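Local coordinates for type III chaperone protein ShcA (Pseudomonas syringae pv. tomato, PDB 4G6T), which probably acts as a class IA type III secretion chaperone of the CesT family, binding an effector protein before its export from the bacterium, at residues 26-34 with 44-54; 78-86 with 94-102. All blocks are in the same frame, centred on the assembly; numbering follows the deposited sequence.

Interaction 1. Residues 26-34 with 44-54; sequences VFDDHGTCN and TLSCDYARERL
Cys33 and Leu45 form the hydrogen-bonded pair of an antiparallel beta hairpin, strands 32-37 and 41-48 of the sheet of this CesT-family chaperone. Cys33 N donates to Leu45 O at 2.8 Å and Leu45 N returns the bond to Cys33 O at 2.9 Å. One step outward Cys47 N reaches Gly31 O at 2.8 Å, extending the pairing beyond the strand end. Gly31 closes a type I turn from Asp28 with positive phi, a conformation glycine adopts easily, and its bare CA passes 3.6 Å from Tyr49 OH.

Apolar contacts gather round Phe27. Its ring swings beside its own backbone N (chi1 -71°), which brings one face under Cys47 SG. The sulfur stands 3.5 Å from the Phe27 ring centroid and only 13° off the normal, a sulfur-aromatic contact. Leu45 O lies at the ring edge, in its plane, and Leu45 CB is 4.1 Å from Phe27 CE1; Leu54 CD1 comes to CZ obliquely. Tyr9 and Leu13 of helix 8-19 also pack on Phe27, so a large flat ring suits this core position. On the sheet's other face, Thr32 CG2 meets Ser46 OG at 3.5 Å, small polar side chains suited to a surface on which the bound chain of another protein packs.

A carboxylate sits in each turn. Asp48 OD2 takes Arg53 NE and NH2 side-on and Arg51 NH1 as well, a salt-bridge network across a turn with a G1 bulge. In the Asx turn, Asp28 OD1 receives His30 N and Thr32 N from opposite faces of the carboxylate plane.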
# COMPACT_ATOMS: atom_id res chain seq x y z
N VAL A 26 -1.28 3.06 10.47
CA VAL A 26 -2.68 2.74 10.72
C VAL A 26 -3.47 2.56 9.44
O VAL A 26 -3.23 3.19 8.41
CB VAL A 26 -3.40 3.74 11.63
CG1 VAL A 26 -2.58 3.94 12.91
CG2 VAL A 26 -3.63 5.03 10.92
N PHE A 27 -4.45 1.67 9.49
CA PHE A 27 -5.43 1.64 8.43
C PHE A 27 -6.52 2.66 8.70
O PHE A 27 -7.06 2.71 9.82
CB PHE A 27 -6.08 0.23 8.32
CG PHE A 27 -5.15 -0.81 7.79
CD1 PHE A 27 -4.74 -0.75 6.46
CD2 PHE A 27 -4.70 -1.87 8.56
CE1 PHE A 27 -3.82 -1.66 5.98
CE2 PHE A 27 -3.77 -2.78 8.06
CZ PHE A 27 -3.40 -2.70 6.76
N ASP A 28 -6.88 3.47 7.71
CA ASP A 28 -8.01 4.36 7.85
C ASP A 28 -9.38 3.66 7.77
O ASP A 28 -9.47 2.43 7.78
CB ASP A 28 -7.86 5.51 6.83
CG ASP A 28 -8.02 5.08 5.35
OD1 ASP A 28 -8.55 4.01 5.07
OD2 ASP A 28 -7.66 5.92 4.46
N ASP A 29 -10.46 4.41 7.78
CA ASP A 29 -11.81 3.88 7.79
C ASP A 29 -12.27 3.39 6.42
O ASP A 29 -13.43 3.03 6.23
CB ASP A 29 -12.79 4.94 8.34
CG ASP A 29 -12.71 5.11 9.85
OD1 ASP A 29 -12.15 4.30 10.60
OD2 ASP A 29 -13.27 6.10 10.32
N HIS A 30 -11.33 3.36 5.47
CA HIS A 30 -11.53 2.67 4.21
C HIS A 30 -10.64 1.48 4.12
O HIS A 30 -10.54 0.85 3.05
CB HIS A 30 -11.29 3.60 3.06
CG HIS A 30 -12.31 4.69 2.98
ND1 HIS A 30 -13.43 4.57 2.26
CD2 HIS A 30 -12.35 5.94 3.58
CE1 HIS A 30 -14.16 5.68 2.39
NE2 HIS A 30 -13.50 6.52 3.20
N GLY A 31 -9.98 1.10 5.20
CA GLY A 31 -9.17 -0.08 5.18
C GLY A 31 -7.86 0.07 4.42
O GLY A 31 -7.22 -0.94 4.07
N THR A 32 -7.35 1.31 4.32
CA THR A 32 -6.13 1.61 3.58
C THR A 32 -5.12 2.36 4.40
O THR A 32 -5.46 3.08 5.36
CB THR A 32 -6.41 2.35 2.30
OG1 THR A 32 -6.81 3.71 2.56
CG2 THR A 32 -7.51 1.63 1.50
N CYS A 33 -3.87 2.12 4.07
CA CYS A 33 -2.73 2.77 4.73
C CYS A 33 -1.86 3.35 3.63
O CYS A 33 -1.12 2.61 3.00
CB CYS A 33 -1.90 1.79 5.56
SG CYS A 33 -0.48 2.61 6.38
N ASN A 34 -1.89 4.68 3.43
CA ASN A 34 -1.11 5.38 2.42
C ASN A 34 0.22 5.73 2.95
O ASN A 34 0.30 6.23 4.12
CB ASN A 34 -1.81 6.67 2.00
CG ASN A 34 -3.12 6.46 1.32
OD1 ASN A 34 -3.38 5.39 0.77
ND2 ASN A 34 -3.96 7.48 1.33
N THR A 44 0.23 2.17 -1.26
CA THR A 44 -0.90 2.00 -0.36
C THR A 44 -1.04 0.55 -0.01
O THR A 44 -0.88 -0.32 -0.88
CB THR A 44 -2.23 2.55 -0.84
OG1 THR A 44 -2.05 3.92 -1.26
CG2 THR A 44 -3.14 2.55 0.38
N LEU A 45 -1.28 0.26 1.25
CA LEU A 45 -1.72 -1.09 1.65
C LEU A 45 -3.22 -1.07 1.86
O LEU A 45 -3.75 -0.18 2.56
CB LEU A 45 -1.07 -1.49 2.94
CG LEU A 45 0.42 -1.64 3.05
CD1 LEU A 45 0.86 -2.03 4.45
CD2 LEU A 45 0.97 -2.61 2.01
N SER A 46 -3.94 -2.02 1.27
CA SER A 46 -5.39 -2.01 1.26
C SER A 46 -5.91 -3.38 1.70
O SER A 46 -5.49 -4.40 1.13
CB SER A 46 -5.93 -1.68 -0.12
OG SER A 46 -7.34 -1.48 -0.18
N CYS A 47 -6.81 -3.39 2.69
CA CYS A 47 -7.30 -4.64 3.21
C CYS A 47 -8.54 -5.08 2.44
O CYS A 47 -9.54 -4.38 2.43
CB CYS A 47 -7.75 -4.45 4.68
SG CYS A 47 -6.39 -4.08 5.76
N ASP A 48 -8.48 -6.25 1.80
CA ASP A 48 -9.64 -6.75 1.12
C ASP A 48 -10.22 -7.86 1.97
O ASP A 48 -9.85 -9.04 1.85
CB ASP A 48 -9.28 -7.22 -0.28
CG ASP A 48 -10.49 -7.67 -1.07
OD1 ASP A 48 -11.59 -7.77 -0.51
OD2 ASP A 48 -10.30 -7.93 -2.30
N TYR A 49 -11.09 -7.50 2.89
CA TYR A 49 -11.52 -8.42 3.93
C TYR A 49 -12.32 -9.57 3.33
O TYR A 49 -12.09 -10.69 3.72
CB TYR A 49 -12.39 -7.73 4.99
CG TYR A 49 -11.82 -6.43 5.60
CD1 TYR A 49 -10.77 -6.47 6.54
CD2 TYR A 49 -12.29 -5.23 5.20
CE1 TYR A 49 -10.23 -5.30 7.04
CE2 TYR A 49 -11.73 -4.07 5.70
CZ TYR A 49 -10.76 -4.12 6.64
OH TYR A 49 -10.22 -2.93 7.16
N ALA A 50 -13.19 -9.23 2.38
CA ALA A 50 -14.09 -10.21 1.78
C ALA A 50 -13.32 -11.28 1.06
O ALA A 50 -13.72 -12.48 1.10
CB ALA A 50 -15.06 -9.51 0.85
N ARG A 51 -12.21 -10.93 0.41
CA ARG A 51 -11.41 -11.89 -0.32
C ARG A 51 -10.18 -12.35 0.42
O ARG A 51 -9.34 -13.06 -0.14
CB ARG A 51 -11.07 -11.32 -1.72
CG ARG A 51 -12.26 -10.76 -2.49
CD ARG A 51 -11.92 -10.34 -3.92
NE ARG A 51 -13.03 -9.70 -4.66
CZ ARG A 51 -13.44 -8.44 -4.53
NH1 ARG A 51 -12.84 -7.59 -3.70
NH2 ARG A 51 -14.48 -8.00 -5.25
N GLU A 52 -10.05 -11.97 1.70
CA GLU A 52 -9.00 -12.47 2.55
C GLU A 52 -7.63 -12.27 1.93
O GLU A 52 -6.82 -13.12 1.84
CB GLU A 52 -9.26 -13.94 2.96
CG GLU A 52 -10.56 -14.07 3.73
CD GLU A 52 -10.82 -15.50 4.22
OE1 GLU A 52 -9.99 -16.05 4.98
OE2 GLU A 52 -11.88 -16.06 3.84
N ARG A 53 -7.34 -11.00 1.62
CA ARG A 53 -6.05 -10.70 1.05
C ARG A 53 -5.65 -9.24 1.38
O ARG A 53 -6.54 -8.40 1.56
CB ARG A 53 -6.04 -10.90 -0.52
CG ARG A 53 -7.12 -10.13 -1.24
CD ARG A 53 -7.21 -10.34 -2.78
NE ARG A 53 -8.08 -9.34 -3.32
CZ ARG A 53 -7.95 -8.78 -4.54
NH1 ARG A 53 -6.97 -9.16 -5.35
NH2 ARG A 53 -8.74 -7.81 -4.83
N LEU A 54 -4.37 -9.01 1.39
CA LEU A 54 -3.83 -7.65 1.54
C LEU A 54 -3.27 -7.25 0.19
O LEU A 54 -2.50 -7.99 -0.42
CB LEU A 54 -2.74 -7.68 2.57
CG LEU A 54 -2.11 -6.29 2.92
CD1 LEU A 54 -3.13 -5.35 3.59
CD2 LEU A 54 -0.81 -6.44 3.73

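Interaction 2. Residues 78-86 with 94-102; sequences PLLNAGPGL and LYHAYQSIP
Pro78 CG lies 4.2 Å from Tyr98 OH, a loose touch between the short helix 77-81 and strand 95-102, which pairs with strand 85-88 in an antiparallel beta hairpin. The chain then turns out of the helix. Asn81 OD1 accepts from Gly83 N in an Asx turn, and Ala82, with positive phi, redirects its carbonyl to the opposing strand. There Gln99 NE2 donates to Ala82 O at 2.9 Å, in the carbonyl plane and on a lone pair. Glutamine fits because its chain, extended at chi1 (175°) but bent at chi2, carries an amide far enough to reach a backbone carbonyl outside the strand pairing. Water 1 sits between the two sides, 2.7 Å from Gly83 O and 2.6 Å from Gln99 OE1.

Pro84, lacking an N-H, makes no strand bond through its nitrogen; its CB instead rests against Tyr98 O. Regular pairing begins at Gly85, whose N gives Tyr98 O a bond of 2.8 Å. Tyr98 N answers to Gly85 O at 3.1 Å, a less direct approach 52° above the carbonyl plane. With CG between backbone N and carbonyl carbon (chi1 66°), the Tyr98 ring folds back across the neighbouring strand. Gly85 CA lies over its face, 4.0 Å from the centroid, in a CH-pi contact made possible by the missing side chain. Water 2 accepts from Tyr98 OH at 2.8 Å and also from Leu86 N.

Leu86 and Ala97 share the other face and pack on helix 108-127, through Trp125 and through Leu118 and Trp121. That helix also binds the hairpin with polar groups: Trp121 NE1 bonds to Gly85 O, and Glu114 OE1 accepts from Gln99 NE2. Strand 53-59 flanks strand 95-102 on its far side, whereas 85-88 is outermost within the chain.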
# COMPACT_ATOMS: atom_id res chain seq x y z
N PRO A 78 2.94 -11.28 -13.20
CA PRO A 78 2.40 -12.20 -12.16
C PRO A 78 2.35 -13.63 -12.62
O PRO A 78 2.58 -14.51 -11.82
CB PRO A 78 1.06 -11.62 -11.86
CG PRO A 78 1.19 -10.13 -12.22
CD PRO A 78 2.05 -10.16 -13.45
N LEU A 79 1.95 -13.84 -13.86
CA LEU A 79 1.98 -15.24 -14.38
C LEU A 79 3.36 -15.79 -14.40
O LEU A 79 3.57 -16.95 -13.99
CB LEU A 79 1.34 -15.27 -15.79
CG LEU A 79 1.47 -16.60 -16.58
CD1 LEU A 79 0.73 -17.65 -15.78
CD2 LEU A 79 0.91 -16.43 -18.00
N LEU A 80 4.35 -15.04 -14.87
CA LEU A 80 5.68 -15.53 -15.10
C LEU A 80 6.42 -15.89 -13.84
O LEU A 80 7.14 -16.87 -13.79
CB LEU A 80 6.49 -14.53 -15.91
CG LEU A 80 5.82 -14.02 -17.21
CD1 LEU A 80 6.80 -13.19 -18.01
CD2 LEU A 80 5.20 -15.11 -18.09
N ASN A 81 6.20 -15.14 -12.74
CA ASN A 81 7.00 -15.37 -11.54
C ASN A 81 6.32 -14.99 -10.19
O ASN A 81 7.04 -14.86 -9.18
CB ASN A 81 8.31 -14.62 -11.69
CG ASN A 81 8.07 -13.17 -12.00
OD1 ASN A 81 7.35 -12.51 -11.28
ND2 ASN A 81 8.49 -12.73 -13.14
N ALA A 82 5.02 -14.72 -10.21
CA ALA A 82 4.23 -14.39 -9.02
C ALA A 82 4.63 -13.04 -8.44
O ALA A 82 4.22 -12.71 -7.34
CB ALA A 82 4.37 -15.46 -7.94
N GLY A 83 5.36 -12.29 -9.22
CA GLY A 83 5.72 -10.90 -8.86
C GLY A 83 4.66 -9.92 -9.15
O GLY A 83 3.52 -10.21 -9.44
N PRO A 84 4.98 -8.61 -8.95
CA PRO A 84 3.99 -7.60 -9.14
C PRO A 84 3.42 -7.44 -10.53
O PRO A 84 4.10 -7.83 -11.49
CB PRO A 84 4.73 -6.27 -8.80
CG PRO A 84 6.04 -6.66 -8.37
CD PRO A 84 6.29 -8.13 -8.49
N GLY A 85 2.26 -6.91 -10.62
CA GLY A 85 1.59 -6.67 -11.88
C GLY A 85 1.52 -5.19 -12.17
O GLY A 85 2.03 -4.35 -11.38
N LEU A 86 0.87 -4.88 -13.26
CA LEU A 86 0.51 -3.50 -13.59
C LEU A 86 -0.76 -3.46 -14.43
O LEU A 86 -1.20 -4.47 -15.07
CB LEU A 86 1.69 -2.81 -14.27
CG LEU A 86 2.07 -3.13 -15.71
CD1 LEU A 86 1.03 -2.55 -16.70
CD2 LEU A 86 3.50 -2.67 -16.08
N LEU A 94 -4.15 6.84 -14.42
CA LEU A 94 -2.84 6.46 -13.93
C LEU A 94 -2.57 4.95 -13.92
O LEU A 94 -3.47 4.17 -13.62
CB LEU A 94 -2.68 6.99 -12.50
CG LEU A 94 -2.83 8.52 -12.37
CD1 LEU A 94 -2.83 8.89 -10.89
CD2 LEU A 94 -1.70 9.22 -13.08
N TYR A 95 -1.37 4.61 -14.27
CA TYR A 95 -0.89 3.22 -14.21
C TYR A 95 -0.59 2.87 -12.75
O TYR A 95 0.08 3.63 -12.01
CB TYR A 95 0.31 2.97 -15.06
CG TYR A 95 0.03 3.11 -16.54
CD1 TYR A 95 -0.70 2.17 -17.21
CD2 TYR A 95 0.50 4.18 -17.23
CE1 TYR A 95 -0.95 2.28 -18.57
CE2 TYR A 95 0.28 4.29 -18.61
CZ TYR A 95 -0.45 3.33 -19.25
OH TYR A 95 -0.69 3.44 -20.62
N HIS A 96 -1.06 1.69 -12.37
CA HIS A 96 -0.89 1.14 -11.02
C HIS A 96 -0.09 -0.11 -11.05
O HIS A 96 -0.41 -1.01 -11.86
CB HIS A 96 -2.21 0.86 -10.36
CG HIS A 96 -3.03 2.09 -10.09
ND1 HIS A 96 -3.47 2.47 -8.84
CD2 HIS A 96 -3.45 3.05 -10.95
CE1 HIS A 96 -4.15 3.66 -8.95
NE2 HIS A 96 -4.16 4.00 -10.23
N ALA A 97 0.88 -0.27 -10.14
CA ALA A 97 1.57 -1.52 -9.88
C ALA A 97 0.88 -2.16 -8.65
O ALA A 97 0.29 -1.48 -7.81
CB ALA A 97 3.02 -1.31 -9.61
N TYR A 98 0.84 -3.50 -8.60
CA TYR A 98 0.12 -4.14 -7.51
C TYR A 98 0.72 -5.51 -7.18
O TYR A 98 1.36 -6.20 -8.05
CB TYR A 98 -1.38 -4.27 -7.79
CG TYR A 98 -1.63 -5.21 -8.96
CD1 TYR A 98 -1.88 -6.56 -8.70
CD2 TYR A 98 -1.70 -4.75 -10.23
CE1 TYR A 98 -2.19 -7.42 -9.74
CE2 TYR A 98 -1.95 -5.64 -11.29
CZ TYR A 98 -2.18 -6.98 -11.01
OH TYR A 98 -2.37 -7.89 -12.04
N GLN A 99 0.57 -5.92 -5.93
CA GLN A 99 0.87 -7.30 -5.50
C GLN A 99 -0.20 -7.65 -4.50
O GLN A 99 -0.64 -6.81 -3.72
CB GLN A 99 2.23 -7.42 -4.91
CG GLN A 99 2.64 -8.78 -4.32
CD GLN A 99 2.60 -9.91 -5.34
OE1 GLN A 99 1.57 -10.20 -5.92
NE2 GLN A 99 3.75 -10.40 -5.64
N SER A 100 -0.68 -8.88 -4.52
CA SER A 100 -1.64 -9.35 -3.54
C SER A 100 -1.01 -10.42 -2.72
O SER A 100 -0.26 -11.28 -3.21
CB SER A 100 -2.90 -9.91 -4.20
OG SER A 100 -3.76 -10.48 -3.23
N ILE A 101 -1.27 -10.41 -1.42
CA ILE A 101 -0.76 -11.45 -0.50
C ILE A 101 -2.00 -12.05 0.21
O ILE A 101 -2.74 -11.36 0.93
CB ILE A 101 0.23 -10.92 0.56
CG1 ILE A 101 1.37 -10.06 -0.03
CG2 ILE A 101 0.76 -12.12 1.35
CD1 ILE A 101 2.20 -9.33 1.02
N PRO A 102 -2.26 -13.35 -0.00
CA PRO A 102 -3.40 -13.93 0.74
C PRO A 102 -3.11 -13.92 2.23
O PRO A 102 -1.97 -14.03 2.66
CB PRO A 102 -3.44 -15.36 0.24
CG PRO A 102 -2.56 -15.44 -0.93
CD PRO A 102 -1.55 -14.32 -0.87
O HOH W 1 1.40 -11.38 -8.26
O HOH W 2 -0.73 -7.23 -14.26

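Overall arrangement
Both interactions are antiparallel pairings at opposite ends of one five-stranded sheet, each involving an outermost strand of the chain. They meet in the middle, where strands 53-59 and 95-102 are neighbours and Leu54 O probably accepts a hydrogen bond from Ile101 N at 2.9 Å. Interaction 1 is buried: an aromatic and sulfur core faces helix 8-19, and the bound chain of another protein packs against its polar face, on Thr32, Asn34 and Thr44. Interaction 2 is only partly buried, and two waters and a glutamine amide supplement its backbone bonds, with an exposed tyrosine lying over glycine. Helix 108-127 serves both, touching Leu45 and Leu54 in the first and Leu86 and Ala97 in the second.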